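PDB 3TQU: dITP/XTP pyrophosphatase from Coxiella burnetii, which probably hydrolyses non-canonical purine nucleoside triphosphates such as XTP, dITP and ITP to their monophosphates and diphosphate, thereby cleansing the nucleotide pool. Local coordinates for residues 50-55 with 70-75. Sequence-based numbering, arbitrary orientation.
With CA (calcium ion), chain E.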
loop_
_atom_site.group_PDB
_atom_site.type_symbol
_atom_site.label_atom_id
_atom_site.label_comp_id
_atom_site.label_asym_id
_atom_site.label_seq_id
_atom_site.Cartn_x
_atom_site.Cartn_y
_atom_site.Cartn_z
ATOM N N VAL A 50 2.355 -5.127 3.408
ATOM C CA VAL A 50 1.079 -4.550 3.006
ATOM C C VAL A 50 0.041 -5.634 2.712
ATOM O O VAL A 50 -1.124 -5.497 3.074
ATOM C CB VAL A 50 1.226 -3.592 1.805
ATOM C CG1 VAL A 50 1.804 -4.321 0.610
ATOM C CG2 VAL A 50 -0.113 -2.967 1.461
ATOM N N GLU A 51 0.467 -6.720 2.075
ATOM C CA GLU A 51 -0.438 -7.837 1.804
ATOM C C GLU A 51 -0.989 -8.468 3.085
ATOM O O GLU A 51 -2.170 -8.813 3.163
ATOM C CB GLU A 51 0.248 -8.898 0.939
ATOM C CG GLU A 51 0.325 -8.518 -0.535
ATOM C CD GLU A 51 1.191 -9.462 -1.339
ATOM O OE1 GLU A 51 2.376 -9.618 -0.985
ATOM O OE2 GLU A 51 0.692 -10.050 -2.321
ATOM N N ASN A 52 -0.133 -8.627 4.084
ATOM C CA ASN A 52 -0.562 -9.207 5.350
ATOM C C ASN A 52 -1.470 -8.256 6.123
ATOM O O ASN A 52 -2.462 -8.676 6.725
ATOM C CB ASN A 52 0.647 -9.622 6.191
ATOM C CG ASN A 52 1.334 -10.861 5.645
ATOM O OD1 ASN A 52 0.681 -11.760 5.110
ATOM N ND2 ASN A 52 2.655 -10.916 5.775
ATOM N N ALA A 53 -1.133 -6.971 6.090
ATOM C CA ALA A 53 -1.950 -5.951 6.733
ATOM C C ALA A 53 -3.364 -5.976 6.166
ATOM O O ALA A 53 -4.345 -5.912 6.910
ATOM C CB ALA A 53 -1.325 -4.568 6.555
ATOM N N ILE A 54 -3.469 -6.084 4.845
ATOM C CA ILE A 54 -4.777 -6.141 4.198
ATOM C C ILE A 54 -5.513 -7.432 4.536
ATOM O O ILE A 54 -6.705 -7.411 4.850
ATOM C CB ILE A 54 -4.662 -5.982 2.669
ATOM C CG1 ILE A 54 -4.299 -4.535 2.329
ATOM C CG2 ILE A 54 -5.963 -6.362 1.999
ATOM C CD1 ILE A 54 -3.865 -4.331 0.901
ATOM N N ILE A 55 -4.798 -8.551 4.475
ATOM C CA ILE A 55 -5.385 -9.850 4.779
ATOM C C ILE A 55 -6.064 -9.832 6.144
ATOM O O ILE A 55 -7.176 -10.328 6.301
ATOM C CB ILE A 55 -4.329 -10.975 4.742
ATOM C CG1 ILE A 55 -3.950 -11.304 3.293
ATOM C CG2 ILE A 55 -4.847 -12.221 5.449
ATOM C CD1 ILE A 55 -2.845 -12.341 3.167
ATOM N N ALA A 70 -5.520 -3.027 10.532
ATOM C CA ALA A 70 -4.491 -3.997 10.869
ATOM C C ALA A 70 -3.127 -3.484 10.436
ATOM O O ALA A 70 -3.031 -2.571 9.617
ATOM C CB ALA A 70 -4.787 -5.337 10.213
ATOM N N ASP A 71 -2.071 -4.065 10.994
ATOM C CA ASP A 71 -0.727 -3.715 10.564
ATOM C C ASP A 71 0.121 -4.963 10.418
ATOM O O ASP A 71 -0.178 -6.002 11.007
ATOM C CB ASP A 71 -0.061 -2.760 11.559
ATOM C CG ASP A 71 0.695 -3.494 12.656
ATOM O OD1 ASP A 71 0.150 -3.634 13.770
ATOM O OD2 ASP A 71 1.837 -3.932 12.403
ATOM N N ASP A 72 1.175 -4.857 9.620
ATOM C CA ASP A 72 2.227 -5.859 9.625
ATOM C C ASP A 72 3.569 -5.142 9.656
ATOM O O ASP A 72 3.716 -4.050 9.097
ATOM C CB ASP A 72 2.127 -6.798 8.423
ATOM C CG ASP A 72 3.069 -7.977 8.538
ATOM O OD1 ASP A 72 3.478 -8.274 9.675
ATOM O OD2 ASP A 72 3.405 -8.603 7.511
ATOM N N SER A 73 4.547 -5.747 10.318
ATOM C CA SER A 73 5.829 -5.092 10.518
ATOM C C SER A 73 6.976 -6.084 10.436
ATOM O O SER A 73 6.776 -7.294 10.542
ATOM C CB SER A 73 5.853 -4.406 11.881
ATOM O OG SER A 73 5.695 -5.363 12.917
ATOM N N GLY A 74 8.185 -5.569 10.263
ATOM C CA GLY A 74 9.341 -6.437 10.213
ATOM C C GLY A 74 10.642 -5.693 10.022
ATOM O O GLY A 74 10.666 -4.474 9.846
ATOM N N LEU A 75 11.729 -6.453 10.070
ATOM C CA LEU A 75 13.069 -5.931 9.877
ATOM C C LEU A 75 13.549 -6.384 8.507
ATOM O O LEU A 75 13.405 -7.555 8.161
ATOM C CB LEU A 75 13.989 -6.496 10.958
ATOM C CG LEU A 75 15.452 -6.074 10.940
ATOM C CD1 LEU A 75 15.578 -4.562 11.073
ATOM C CD2 LEU A 75 16.213 -6.788 12.051
HETATM CA CA CA E . 3.348 -10.404 11.092
HETATM O O HOH W 1 4.550 -10.754 8.765
HETATM O O HOH W 2 5.247 -8.913 12.064
HETATM O O HOH W 3 4.866 -12.149 12.327
HETATM O O HOH W 4 2.052 -8.897 12.620
HETATM O O HOH W 5 2.586 -11.388 13.438
#
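A70 meets A53 where helix 49-64 lies against strand 68-77, the helix and the strand that follows it in the mixed sheet of this HAM1-family pyrophosphatase. The two segments run roughly antiparallel (152°), and their axes approach to 6.4 Å, a spacing consistent with the small alanine side chains at the interface. The methyl of A70 points to the helix, and its CB lies 3.4 Å from A53 O, while further along the same helix it packs on K56 and A57.

The nearest pair of CA atoms across the contact belongs to D71 and A53. Within this strand A53 CB meets backbone atoms, lying 4.1 Å from D71 CA, and it also packs on A126 of strand 118-128. The side chain of D71 leaves the backbone away from the helix, and its OD1 forms a salt bridge with K16, a predicted substrate-binding residue; the backbone oxygen of D71 accepts a hydrogen bond from K56 NZ.

D72, the predicted proton acceptor, faces the helix again, and its carboxylate divides its two oxygens between metal and helix. With CG anti to the backbone N (chi1 -171°), the group extends past N52 CB, and OD2 takes a hydrogen bond of 3.0 Å from N52 ND2. The donor approaches from above the carboxylate plane, 37° out of it, whereas OD2 lies nearly within the amide plane of N52. N52 OD1 accepts from G46 N; bonds at both ends define which way round the amide sits, consistent with N52 acting as a second-shell residue that positions the metal ligand D72. OD2 also accepts from a calcium-bound water, and E44 joins D72 in binding the calcium.

S73 O receives a second metal-bound water, and D72 OD1, 2.6 Å from the calcium, takes a weak hydrogen bond from S73 N.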